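Local structure of homoprotocatechuate 2,3-dioxygenase (Brevibacterium fuscum, 4Z6M) at residues 30-35 with 49-54; 93-96 with 100-103; 190-195 with 201-206; 303-308 with 327-332. The protein probably cleaves the aromatic ring of homoprotocatechuate next to its paired hydroxyls, using molecular oxygen and an iron(II) centre held by two histidines and a carboxylate. The protein carries 1 engineered substitution. All coordinates share one frame; numbering follows the deposited sequence.

Interaction 1 of 4, residues 30-35 with 49-54; sequences KSRNFY and NQIYLR
Ile51 and Arg32 meet where helix 28-38 packs against one face of strand 50-54, in the first glyoxalase-type module. The close packing is all aliphatic. Ile51 CD1 sits 3.5 Å from Arg32 CB and also touches Arg32 CG at 3.6 Å, the two side chains crossing at about a right angle. An almost extended outer bond (chi2 168°) carries the Ile51 methyl out to the helix. One helical turn on, Leu53 CD1 rests 3.6 Å from Tyr35 CB and lies obliquely to the ring. Branched residues suit these strand positions because each sends one methyl into the helix surface.

The ring of Tyr35 then leads away from the strand. Phe34 CD2 lies over the centre of one of its faces, 3.7 Å above the plane, and Tyr35 OH is hydrogen-bonded to Asp260.

On the looser, partly exposed side, Arg32 runs past Ile51 with its methylenes extended, and its guanidinium group forms a salt bridge with Glu46. Arginine is therefore used twice, its stem as hydrocarbon and its end as a charge. The chemistry implies that helix and strand meet here through apolar packing, while the polar ends of Arg32 and Tyr35 are bonded to partners outside the two segments.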
loop_
_atom_site.group_PDB
_atom_site.type_symbol
_atom_site.label_atom_id
_atom_site.label_comp_id
_atom_site.label_asym_id
_atom_site.label_seq_id
_atom_site.Cartn_x
_atom_site.Cartn_y
_atom_site.Cartn_z
ATOM N N LYS A 30 -30.168 8.401 9.013
ATOM C CA LYS A 30 -28.924 9.159 9.011
ATOM C C LYS A 30 -27.783 8.245 9.466
ATOM O O LYS A 30 -26.685 8.267 8.903
ATOM C CB LYS A 30 -29.023 10.392 9.918
ATOM C CG LYS A 30 -29.867 11.506 9.308
ATOM C CD LYS A 30 -29.791 12.760 10.162
ATOM C CE LYS A 30 -29.940 14.039 9.348
ATOM N NZ LYS A 30 -29.642 15.223 10.221
ATOM N N SER A 31 -28.048 7.429 10.482
ATOM C CA SER A 31 -27.037 6.471 10.931
ATOM C C SER A 31 -26.712 5.439 9.855
ATOM O O SER A 31 -25.549 5.103 9.632
ATOM C CB SER A 31 -27.469 5.806 12.225
ATOM O OG SER A 31 -27.621 6.790 13.232
ATOM N N ARG A 32 -27.732 4.965 9.138
ATOM C CA ARG A 32 -27.492 4.046 8.018
ATOM C C ARG A 32 -26.602 4.679 6.962
ATOM O O ARG A 32 -25.688 4.033 6.434
ATOM C CB ARG A 32 -28.822 3.633 7.362
ATOM C CG ARG A 32 -28.659 2.420 6.448
ATOM C CD ARG A 32 -29.951 2.116 5.684
ATOM N NE ARG A 32 -29.916 0.834 4.991
ATOM C CZ ARG A 32 -29.248 0.611 3.867
ATOM N NH1 ARG A 32 -28.573 1.587 3.274
ATOM N NH2 ARG A 32 -29.289 -0.594 3.313
ATOM N N ASN A 33 -26.851 5.943 6.638
ATOM C CA ASN A 33 -26.040 6.608 5.631
ATOM C C ASN A 33 -24.558 6.628 6.044
ATOM O O ASN A 33 -23.666 6.451 5.213
ATOM C CB ASN A 33 -26.567 8.019 5.366
ATOM C CG ASN A 33 -25.715 8.788 4.379
ATOM O OD1 ASN A 33 -24.984 9.695 4.767
ATOM N ND2 ASN A 33 -25.802 8.435 3.104
ATOM N N PHE A 34 -24.302 6.839 7.329
ATOM C CA PHE A 34 -22.922 6.876 7.816
ATOM C C PHE A 34 -22.301 5.476 7.760
ATOM O O PHE A 34 -21.221 5.283 7.192
ATOM C CB PHE A 34 -22.896 7.423 9.238
ATOM C CG PHE A 34 -21.506 7.566 9.832
ATOM C CD1 PHE A 34 -20.709 8.653 9.487
ATOM C CD2 PHE A 34 -21.010 6.646 10.747
ATOM C CE1 PHE A 34 -19.439 8.811 10.049
ATOM C CE2 PHE A 34 -19.746 6.803 11.304
ATOM C CZ PHE A 34 -18.974 7.884 10.957
ATOM N N TYR A 35 -22.947 4.493 8.390
ATOM C CA TYR A 35 -22.309 3.199 8.541
ATOM C C TYR A 35 -22.303 2.343 7.276
ATOM O O TYR A 35 -21.370 1.551 7.074
ATOM C CB TYR A 35 -22.943 2.409 9.678
ATOM C CG TYR A 35 -22.607 2.978 11.046
ATOM C CD1 TYR A 35 -21.387 2.705 11.645
ATOM C CD2 TYR A 35 -23.495 3.768 11.742
ATOM C CE1 TYR A 35 -21.056 3.219 12.886
ATOM C CE2 TYR A 35 -23.180 4.283 12.991
ATOM C CZ TYR A 35 -21.962 4.004 13.560
ATOM O OH TYR A 35 -21.593 4.498 14.776
ATOM N N ASN A 49 -36.743 -0.259 12.801
ATOM C CA ASN A 49 -36.213 0.037 14.132
ATOM C C ASN A 49 -34.732 -0.278 14.340
ATOM O O ASN A 49 -34.112 0.292 15.240
ATOM C CB ASN A 49 -37.014 -0.752 15.155
ATOM C CG ASN A 49 -38.416 -0.221 15.284
ATOM O OD1 ASN A 49 -38.598 0.932 15.631
ATOM N ND2 ASN A 49 -39.392 -1.020 14.957
ATOM N N GLN A 50 -34.176 -1.192 13.531
ATOM C CA GLN A 50 -32.807 -1.660 13.748
ATOM C C GLN A 50 -32.113 -1.954 12.433
ATOM O O GLN A 50 -32.737 -2.351 11.458
ATOM C CB GLN A 50 -32.782 -2.952 14.568
ATOM C CG GLN A 50 -33.309 -2.824 15.988
ATOM C CD GLN A 50 -33.167 -4.128 16.754
ATOM O OE1 GLN A 50 -33.666 -5.169 16.335
ATOM N NE2 GLN A 50 -32.465 -4.081 17.867
ATOM N N ILE A 51 -30.805 -1.768 12.442
ATOM C CA ILE A 51 -29.933 -2.200 11.360
ATOM C C ILE A 51 -28.822 -3.028 11.944
ATOM O O ILE A 51 -28.163 -2.613 12.897
ATOM C CB ILE A 51 -29.342 -1.000 10.592
ATOM C CG1 ILE A 51 -30.484 -0.112 10.062
ATOM C CG2 ILE A 51 -28.431 -1.480 9.473
ATOM C CD1 ILE A 51 -30.026 1.219 9.547
ATOM N N TYR A 52 -28.631 -4.202 11.379
ATOM C CA TYR A 52 -27.630 -5.162 11.840
ATOM C C TYR A 52 -26.530 -5.195 10.787
ATOM O O TYR A 52 -26.809 -5.455 9.622
ATOM C CB TYR A 52 -28.224 -6.561 11.962
ATOM C CG TYR A 52 -29.207 -6.713 13.101
ATOM C CD1 TYR A 52 -30.495 -6.179 13.024
ATOM C CD2 TYR A 52 -28.862 -7.429 14.237
ATOM C CE1 TYR A 52 -31.397 -6.319 14.081
ATOM C CE2 TYR A 52 -29.751 -7.581 15.292
ATOM C CZ TYR A 52 -31.017 -7.024 15.209
ATOM O OH TYR A 52 -31.876 -7.160 16.287
ATOM N N LEU A 53 -25.290 -4.935 11.207
ATOM C CA LEU A 53 -24.168 -4.733 10.308
ATOM C C LEU A 53 -23.005 -5.642 10.674
ATOM O O LEU A 53 -22.774 -5.917 11.854
ATOM C CB LEU A 53 -23.671 -3.292 10.398
ATOM C CG LEU A 53 -24.700 -2.229 10.003
ATOM C CD1 LEU A 53 -24.229 -0.851 10.437
ATOM C CD2 LEU A 53 -24.979 -2.290 8.511
ATOM N N ARG A 54 -22.250 -6.062 9.650
ATOM C CA ARG A 54 -21.063 -6.858 9.858
ATOM C C ARG A 54 -19.920 -6.389 8.982
ATOM O O ARG A 54 -20.101 -5.778 7.929
ATOM C CB ARG A 54 -21.325 -8.350 9.662
ATOM C CG ARG A 54 -21.526 -8.796 8.234
ATOM C CD ARG A 54 -21.761 -10.273 8.188
ATOM N NE ARG A 54 -21.840 -10.851 6.841
ATOM C CZ ARG A 54 -22.968 -10.987 6.146
ATOM N NH1 ARG A 54 -24.123 -10.463 6.576
ATOM N NH2 ARG A 54 -22.941 -11.651 5.009
#

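Interaction 2 of 4, residues 93-96 with 100-103; sequences YYQE and RTER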
loop_
_atom_site.group_PDB
_atom_site.type_symbol
_atom_site.label_atom_id
_atom_site.label_comp_id
_atom_site.label_asym_id
_atom_site.label_seq_id
_atom_site.Cartn_x
_atom_site.Cartn_y
_atom_site.Cartn_z
ATOM N N TYR A 93 -20.838 -15.935 37.869
ATOM C CA TYR A 93 -19.742 -15.027 38.200
ATOM C C TYR A 93 -20.279 -13.644 38.575
ATOM O O TYR A 93 -19.942 -13.094 39.632
ATOM C CB TYR A 93 -18.798 -14.945 37.012
ATOM C CG TYR A 93 -17.479 -14.255 37.259
ATOM C CD1 TYR A 93 -16.376 -14.981 37.685
ATOM C CD2 TYR A 93 -17.302 -12.904 36.965
ATOM C CE1 TYR A 93 -15.139 -14.388 37.857
ATOM C CE2 TYR A 93 -16.070 -12.293 37.168
ATOM C CZ TYR A 93 -14.992 -13.042 37.593
ATOM O OH TYR A 93 -13.757 -12.460 37.767
ATOM N N TYR A 94 -21.152 -13.098 37.739
ATOM C CA TYR A 94 -21.692 -11.776 37.994
ATOM C C TYR A 94 -22.697 -11.750 39.153
ATOM O O TYR A 94 -22.786 -10.752 39.858
ATOM C CB TYR A 94 -22.268 -11.155 36.721
ATOM C CG TYR A 94 -21.158 -10.585 35.839
ATOM C CD1 TYR A 94 -20.619 -9.333 36.110
ATOM C CD2 TYR A 94 -20.593 -11.332 34.802
ATOM C CE1 TYR A 94 -19.591 -8.817 35.343
ATOM C CE2 TYR A 94 -19.568 -10.823 34.036
ATOM C CZ TYR A 94 -19.079 -9.572 34.299
ATOM O OH TYR A 94 -18.065 -9.095 33.507
ATOM N N GLN A 95 -23.408 -12.856 39.372
ATOM C CA GLN A 95 -24.261 -12.958 40.555
ATOM C C GLN A 95 -23.415 -12.948 41.824
ATOM O O GLN A 95 -23.771 -12.287 42.800
ATOM C CB GLN A 95 -25.185 -14.171 40.462
ATOM C CG GLN A 95 -26.309 -13.889 39.476
ATOM C CD GLN A 95 -27.218 -15.079 39.213
ATOM O OE1 GLN A 95 -26.859 -16.241 39.460
ATOM N NE2 GLN A 95 -28.403 -14.794 38.684
ATOM N N GLU A 96 -22.266 -13.623 41.795
ATOM C CA GLU A 96 -21.368 -13.576 42.942
ATOM C C GLU A 96 -20.799 -12.180 43.196
ATOM O O GLU A 96 -20.623 -11.787 44.353
ATOM C CB GLU A 96 -20.253 -14.605 42.838
ATOM C CG GLU A 96 -19.448 -14.678 44.130
ATOM C CD GLU A 96 -18.378 -15.738 44.145
ATOM O OE1 GLU A 96 -18.450 -16.692 43.332
ATOM O OE2 GLU A 96 -17.459 -15.599 45.001
ATOM N N ARG A 100 -26.505 -6.891 38.823
ATOM C CA ARG A 100 -27.721 -7.229 38.120
ATOM C C ARG A 100 -27.440 -7.994 36.829
ATOM O O ARG A 100 -26.565 -7.596 36.079
ATOM C CB ARG A 100 -28.489 -5.985 37.800
ATOM C CG ARG A 100 -29.800 -6.305 37.133
ATOM C CD ARG A 100 -30.494 -5.013 36.843
ATOM N NE ARG A 100 -31.798 -5.209 36.228
ATOM C CZ ARG A 100 -32.514 -4.207 35.742
ATOM N NH1 ARG A 100 -32.038 -2.960 35.796
ATOM N NH2 ARG A 100 -33.701 -4.451 35.207
ATOM N N THR A 101 -28.213 -9.066 36.618
ATOM C CA THR A 101 -28.092 -9.904 35.455
ATOM C C THR A 101 -29.466 -10.110 34.841
ATOM O O THR A 101 -30.489 -10.081 35.528
ATOM C CB THR A 101 -27.451 -11.260 35.791
ATOM O OG1 THR A 101 -28.295 -12.014 36.666
ATOM C CG2 THR A 101 -26.103 -11.065 36.471
ATOM N N GLU A 102 -29.471 -10.345 33.531
ATOM C CA GLU A 102 -30.677 -10.719 32.824
ATOM C C GLU A 102 -30.304 -11.736 31.748
ATOM O O GLU A 102 -29.417 -11.475 30.937
ATOM C CB GLU A 102 -31.344 -9.499 32.177
ATOM C CG GLU A 102 -32.630 -9.887 31.464
ATOM C CD GLU A 102 -33.431 -8.724 30.910
ATOM O OE1 GLU A 102 -33.028 -7.550 31.130
ATOM O OE2 GLU A 102 -34.466 -9.009 30.244
ATOM N N ARG A 103 -30.992 -12.877 31.772
ATOM C CA ARG A 103 -30.684 -13.996 30.878
ATOM C C ARG A 103 -31.869 -14.217 29.932
ATOM O O ARG A 103 -33.014 -14.363 30.393
ATOM C CB ARG A 103 -30.460 -15.250 31.728
ATOM C CG ARG A 103 -30.193 -16.528 30.958
ATOM C CD ARG A 103 -28.735 -16.632 30.639
ATOM N NE ARG A 103 -28.323 -17.914 30.069
ATOM C CZ ARG A 103 -27.709 -18.911 30.707
ATOM N NH1 ARG A 103 -27.448 -18.864 32.006
ATOM N NH2 ARG A 103 -27.345 -19.987 30.025
#
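Within 100-103, Thr101 alone meets residues 93-96, the last turn of helix 84-96, and it does so with both of its branches. Its hydroxyl faces Gln95: Gln95 NE2 gives Thr101 OG1 a weak hydrogen bond of 3.4 Å, bent to 139° at the hydrogen. The two side chains cross at about a right angle. The methyl faces the helix itself, with Thr101 CG2 3.8 Å from Tyr94 CB and 4.1 Å from Gln95 CG.

Torsions account for this division. With chi1 at 65°, Thr101 OG1 lies between its own backbone N and carbonyl carbon, which leaves CG2 beside the N and directed at the helix. Gln95 is extended beyond CG, long enough to bring its amide from an exposed helix position across to the strand.

A next shell backs these groups. Leu116 and Val118 of strand 115-119 pack against Thr101, and Val118 also touches Tyr94. The Tyr94 ring turns away from Thr101 and has Tyr93 CD2 over the rim of one face, while its hydroxyl is hydrogen-bonded to Tyr169 of helix 163-172, in the second module. Farther out, Arg103 pairs with Glu91 and Asp88 of the same helix 84-96.

Threonine suits a partly exposed strand position, since its methyl can enter the packing while its hydroxyl turns to the amide of Gln95. The long, bent bond to Gln95 implies a modest polar supplement to a contact that rests mainly on methyl and methylene packing.

Interaction 3 of 4, residues 190-195 with 201-206; sequences AAWMHR and DTALTG
A beta hairpin beside the iron site, strands 188-194 and 202-206, closes with a classic bulge in which Asp201 and Thr202 both face Met193. Met193 O accepts Asp201 N at 2.9 Å and, more weakly, Thr202 N at 3.3 Å. The strands run antiparallel at 174°. Beyond the bulge, Ala191 and Leu204 form a hydrogen-bonded pair: Leu204 N reaches Ala191 O at 2.8 Å, nearly straight at 174°, and Ala191 N binds Leu204 O at 3.0 Å.

At the turn end, Asp201 OD2 takes Arg195 N at 2.8 Å through its anti lone pair. Its OD1 receives Lys196 NZ and Cys18 N, so an aspartate serves well here, a buried carboxylate gripped at both oxygens.

Trp192 and Ala203 share one face of the sheet. The Ala203 methyl lies over the five-membered ring, 4.3 Å from its centroid, in a CH-pi contact, and an alanine is small enough to fit below the flat indole. The opposite face carries Met193, whose bent chain, starting from chi1 54°, folds back across the neighbouring strand; its CE comes 4.2 Å from Leu204 CD1. Leu170 of helix 163-172 covers both.

One face turned to helix 163-172 and the other bearing Trp192 near the metal is the arrangement expected of a beta-alpha-beta-beta-beta module of the glyoxalase/dioxygenase superfamily.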
loop_
_atom_site.group_PDB
_atom_site.type_symbol
_atom_site.label_atom_id
_atom_site.label_comp_id
_atom_site.label_asym_id
_atom_site.label_seq_id
_atom_site.Cartn_x
_atom_site.Cartn_y
_atom_site.Cartn_z
ATOM N N ALA A 190 -4.631 4.964 31.722
ATOM C CA ALA A 190 -5.234 4.131 30.701
ATOM C C ALA A 190 -4.597 2.761 30.755
ATOM O O ALA A 190 -3.438 2.635 31.150
ATOM C CB ALA A 190 -5.050 4.753 29.334
ATOM N N ALA A 191 -5.349 1.746 30.369
ATOM C CA ALA A 191 -4.851 0.388 30.262
ATOM C C ALA A 191 -5.561 -0.324 29.119
ATOM O O ALA A 191 -6.718 -0.030 28.820
ATOM C CB ALA A 191 -5.075 -0.378 31.552
ATOM N N TRP A 192 -4.838 -1.254 28.489
ATOM C CA TRP A 192 -5.308 -2.031 27.343
ATOM C C TRP A 192 -5.246 -3.500 27.704
ATOM O O TRP A 192 -4.311 -3.914 28.335
ATOM C CB TRP A 192 -4.392 -1.754 26.146
ATOM C CG TRP A 192 -4.576 -0.418 25.492
ATOM C CD1 TRP A 192 -5.168 -0.203 24.294
ATOM C CD2 TRP A 192 -4.128 0.872 25.950
ATOM N NE1 TRP A 192 -5.138 1.126 23.977
ATOM C CE2 TRP A 192 -4.518 1.807 24.985
ATOM C CE3 TRP A 192 -3.430 1.322 27.069
ATOM C CZ2 TRP A 192 -4.257 3.168 25.107
ATOM C CZ3 TRP A 192 -3.145 2.664 27.173
ATOM C CH2 TRP A 192 -3.579 3.581 26.202
ATOM N N MET A 193 -6.243 -4.287 27.312
ATOM C CA MET A 193 -6.261 -5.679 27.749
ATOM C C MET A 193 -7.005 -6.572 26.769
ATOM O O MET A 193 -7.942 -6.144 26.114
ATOM C CB MET A 193 -6.853 -5.825 29.141
ATOM C CG MET A 193 -8.220 -5.219 29.281
ATOM S SD MET A 193 -8.250 -3.443 29.692
ATOM C CE MET A 193 -7.691 -3.532 31.412
ATOM N N HIS A 194 -6.593 -7.822 26.696
ATOM C CA HIS A 194 -7.032 -8.693 25.609
ATOM C C HIS A 194 -7.435 -10.085 26.055
ATOM O O HIS A 194 -7.023 -10.583 27.099
ATOM C CB HIS A 194 -5.935 -8.827 24.547
ATOM C CG HIS A 194 -4.914 -9.883 24.862
ATOM N ND1 HIS A 194 -4.991 -11.141 24.324
ATOM C CD2 HIS A 194 -3.826 -9.890 25.673
ATOM C CE1 HIS A 194 -4.018 -11.888 24.799
ATOM N NE2 HIS A 194 -3.278 -11.143 25.590
ATOM N N ARG A 195 -8.220 -10.714 25.190
ATOM C CA ARG A 195 -8.477 -12.145 25.201
ATOM C C ARG A 195 -7.987 -12.807 23.923
ATOM O O ARG A 195 -7.324 -13.846 24.004
ATOM C CB ARG A 195 -9.967 -12.440 25.405
ATOM C CG ARG A 195 -10.445 -12.128 26.819
ATOM C CD ARG A 195 -9.874 -13.056 27.880
ATOM N NE ARG A 195 -10.274 -14.435 27.679
ATOM C CZ ARG A 195 -9.813 -15.469 28.359
ATOM N NH1 ARG A 195 -8.905 -15.305 29.312
ATOM N NH2 ARG A 195 -10.257 -16.678 28.078
ATOM N N ASP A 201 -9.075 -6.316 23.438
ATOM C CA ASP A 201 -10.504 -6.510 23.200
ATOM C C ASP A 201 -11.348 -5.449 23.868
ATOM O O ASP A 201 -12.391 -5.052 23.336
ATOM C CB ASP A 201 -10.967 -7.894 23.659
ATOM C CG ASP A 201 -10.555 -8.975 22.684
ATOM O OD1 ASP A 201 -11.181 -9.021 21.566
ATOM O OD2 ASP A 201 -9.617 -9.756 23.017
ATOM N N THR A 202 -10.888 -4.988 25.036
ATOM C CA THR A 202 -11.413 -3.770 25.595
ATOM C C THR A 202 -10.261 -3.015 26.224
ATOM O O THR A 202 -9.132 -3.507 26.285
ATOM C CB THR A 202 -12.619 -3.989 26.540
ATOM O OG1 THR A 202 -13.303 -2.737 26.675
ATOM C CG2 THR A 202 -12.193 -4.556 27.886
ATOM N N ALA A 203 -10.536 -1.782 26.582
ATOM C CA ALA A 203 -9.502 -0.890 27.078
ATOM C C ALA A 203 -10.197 0.101 27.991
ATOM O O ALA A 203 -11.390 0.355 27.849
ATOM C CB ALA A 203 -8.784 -0.188 25.932
ATOM N N LEU A 204 -9.425 0.662 28.911
ATOM C CA LEU A 204 -9.939 1.623 29.885
ATOM C C LEU A 204 -9.188 2.936 29.697
ATOM O O LEU A 204 -7.947 2.977 29.674
ATOM C CB LEU A 204 -9.738 1.123 31.305
ATOM C CG LEU A 204 -10.370 -0.212 31.685
ATOM C CD1 LEU A 204 -10.024 -0.551 33.127
ATOM C CD2 LEU A 204 -11.875 -0.202 31.433
ATOM N N THR A 205 -9.958 3.995 29.549
ATOM C CA THR A 205 -9.490 5.371 29.476
ATOM C C THR A 205 -9.986 6.086 30.724
ATOM O O THR A 205 -11.186 6.094 31.012
ATOM C CB THR A 205 -10.034 6.088 28.226
ATOM O OG1 THR A 205 -9.574 5.385 27.047
ATOM C CG2 THR A 205 -9.556 7.516 28.174
ATOM N N GLY A 206 -9.060 6.667 31.482
ATOM C CA GLY A 206 -9.466 7.380 32.676
ATOM C C GLY A 206 -10.311 8.593 32.359
ATOM O O GLY A 206 -9.961 9.418 31.499
#

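Interaction 4 of 4, residues 303-308 with 327-332; sequences SWYTEA and DSELEV
Tyr305 and Thr306, at the close of helix 302-306, pack against the first turn of helix 329-333, a helix-to-helix contact beside an N-cap: Ser328 OG accepts Glu331 N at 3.1 Å.

Tyr305 carries most of the contact. Its ring lies with one face over the start of the second helix, Leu330 N standing 4.1 Å above the plane near the ring centre, while Leu330 CB touches Tyr305 CD2 at 3.7 Å. A broad aromatic face suits this place because it can rest on backbone and leucine together. Toward the phenol end, the Glu329 side chain crosses that of Tyr305 at about a right angle, with the carboxylate and ring planes 40° apart. Glu329 CG is 3.7 Å from Tyr305 CE1; the carboxylate continues to Arg292 and Arg293, whose salt bridges both fall on Glu329 OE2 and probably stabilise its negative charge. Both arginines also touch Tyr305.

Thr306 comes next and adds a methyl, with CG2 3.9 Å from Leu330 CD1. Glu307, where the chain leaves helical geometry, still gives its backbone N to Ser303 O. Its side chain turns back, and Thr306 OG1 donates to the anti lone pair of Glu307 OE2 at 2.8 Å.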
loop_
_atom_site.group_PDB
_atom_site.type_symbol
_atom_site.label_atom_id
_atom_site.label_comp_id
_atom_site.label_asym_id
_atom_site.label_seq_id
_atom_site.Cartn_x
_atom_site.Cartn_y
_atom_site.Cartn_z
ATOM N N SER A 303 -11.217 17.085 22.472
ATOM C CA SER A 303 -12.456 16.308 22.520
ATOM C C SER A 303 -12.229 14.823 22.757
ATOM O O SER A 303 -13.117 14.141 23.271
ATOM C CB SER A 303 -13.291 16.504 21.257
ATOM O OG SER A 303 -12.618 16.034 20.102
ATOM N N TRP A 304 -11.071 14.313 22.341
ATOM C CA TRP A 304 -10.737 12.919 22.574
ATOM C C TRP A 304 -10.726 12.601 24.064
ATOM O O TRP A 304 -11.108 11.510 24.478
ATOM C CB TRP A 304 -9.382 12.571 21.900
ATOM C CG TRP A 304 -9.228 11.115 21.593
ATOM C CD1 TRP A 304 -9.624 10.480 20.459
ATOM C CD2 TRP A 304 -8.711 10.096 22.456
ATOM N NE1 TRP A 304 -9.364 9.140 20.543
ATOM C CE2 TRP A 304 -8.806 8.871 21.757
ATOM C CE3 TRP A 304 -8.183 10.092 23.754
ATOM C CZ2 TRP A 304 -8.413 7.669 22.314
ATOM C CZ3 TRP A 304 -7.804 8.906 24.308
ATOM C CH2 TRP A 304 -7.910 7.708 23.594
ATOM N N TYR A 305 -10.286 13.561 24.872
ATOM C CA TYR A 305 -10.257 13.360 26.303
ATOM C C TYR A 305 -11.557 13.682 27.016
ATOM O O TYR A 305 -11.738 13.226 28.137
ATOM C CB TYR A 305 -9.160 14.216 26.930
ATOM C CG TYR A 305 -7.761 13.778 26.563
ATOM C CD1 TYR A 305 -7.314 12.497 26.844
ATOM C CD2 TYR A 305 -6.876 14.659 25.939
ATOM C CE1 TYR A 305 -6.033 12.093 26.511
ATOM C CE2 TYR A 305 -5.577 14.273 25.615
ATOM C CZ TYR A 305 -5.161 12.973 25.911
ATOM O OH TYR A 305 -3.870 12.564 25.613
ATOM N N THR A 306 -12.413 14.524 26.442
ATOM C CA THR A 306 -13.585 15.022 27.148
ATOM C C THR A 306 -14.903 14.380 26.723
ATOM O O THR A 306 -15.841 14.314 27.532
ATOM C CB THR A 306 -13.697 16.553 27.029
ATOM O OG1 THR A 306 -13.953 16.946 25.678
ATOM C CG2 THR A 306 -12.434 17.229 27.520
ATOM N N GLU A 307 -14.998 13.946 25.468
ATOM C CA GLU A 307 -16.276 13.484 24.911
ATOM C C GLU A 307 -16.316 11.976 24.813
ATOM O O GLU A 307 -15.317 11.353 24.437
ATOM C CB GLU A 307 -16.526 14.081 23.538
ATOM C CG GLU A 307 -16.350 15.573 23.492
ATOM C CD GLU A 307 -17.235 16.277 24.505
ATOM O OE1 GLU A 307 -18.465 16.132 24.370
ATOM O OE2 GLU A 307 -16.721 16.958 25.422
ATOM N N ALA A 308 -17.462 11.405 25.153
ATOM C CA ALA A 308 -17.689 9.959 25.053
ATOM C C ALA A 308 -19.188 9.705 25.179
ATOM O O ALA A 308 -19.929 10.568 25.642
ATOM C CB ALA A 308 -16.908 9.189 26.125
ATOM N N ASP A 327 -5.753 12.520 38.517
ATOM C CA ASP A 327 -5.343 13.549 37.573
ATOM C C ASP A 327 -5.845 13.259 36.134
ATOM O O ASP A 327 -6.003 12.095 35.724
ATOM C CB ASP A 327 -3.813 13.692 37.545
ATOM C CG ASP A 327 -3.238 14.324 38.817
ATOM O OD1 ASP A 327 -3.995 14.854 39.660
ATOM O OD2 ASP A 327 -2.005 14.297 38.969
ATOM N N SER A 328 -6.072 14.354 35.410
ATOM C CA SER A 328 -6.618 14.338 34.059
ATOM C C SER A 328 -5.481 14.282 33.059
ATOM O O SER A 328 -4.596 15.140 33.056
ATOM C CB SER A 328 -7.442 15.594 33.814
ATOM O OG SER A 328 -7.563 15.904 32.437
ATOM N N GLU A 329 -5.512 13.287 32.181
ATOM C CA GLU A 329 -4.498 13.191 31.126
ATOM C C GLU A 329 -4.447 14.464 30.268
ATOM O O GLU A 329 -3.359 14.956 29.946
ATOM C CB GLU A 329 -4.741 11.959 30.262
ATOM C CG GLU A 329 -3.628 11.738 29.234
ATOM C CD GLU A 329 -3.596 10.356 28.615
ATOM O OE1 GLU A 329 -4.484 9.533 28.898
ATOM O OE2 GLU A 329 -2.660 10.095 27.821
ATOM N N LEU A 330 -5.604 15.018 29.910
ATOM C CA LEU A 330 -5.635 16.280 29.178
ATOM C C LEU A 330 -4.871 17.353 29.966
ATOM O O LEU A 330 -3.971 18.018 29.446
ATOM C CB LEU A 330 -7.078 16.726 28.965
ATOM C CG LEU A 330 -7.285 18.054 28.198
ATOM C CD1 LEU A 330 -8.672 18.089 27.562
ATOM C CD2 LEU A 330 -7.082 19.305 29.051
ATOM N N GLU A 331 -5.235 17.525 31.239
ATOM C CA GLU A 331 -4.651 18.620 32.007
ATOM C C GLU A 331 -3.140 18.477 32.190
ATOM O O GLU A 331 -2.410 19.464 32.077
ATOM C CB GLU A 331 -5.345 18.798 33.361
ATOM C CG GLU A 331 -6.812 19.220 33.225
ATOM C CD GLU A 331 -7.022 20.636 32.671
ATOM O OE1 GLU A 331 -6.042 21.408 32.518
ATOM O OE2 GLU A 331 -8.191 20.998 32.381
ATOM N N VAL A 332 -2.666 17.263 32.443
ATOM C CA VAL A 332 -1.244 17.091 32.745
ATOM C C VAL A 332 -0.369 17.095 31.503
ATOM O O VAL A 332 0.854 17.240 31.626
ATOM C CB VAL A 332 -0.962 15.850 33.615
ATOM C CG1 VAL A 332 -1.796 15.877 34.884
ATOM C CG2 VAL A 332 -1.167 14.542 32.865
#

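In the fold
Interactions 1 and 2 lie on one sheet, that of the first module, with centres 30 Å apart. Interaction 3 belongs to the second module's sheet, the one closer to the metal: the side chain of Trp192 is about 5 Å from the iron(II) bound by His155, His214 and Glu267, and it touches the engineered Gln200. Interaction 4 is its neighbour, nearest atoms about 4 Å apart; the side chain of Tyr305 is about 12 Å from the bound iron(II) ion. Arg293 connects the two, touching both Ala190 and Tyr305. Interactions 1 and 2 each send one tyrosine hydroxyl to the second module.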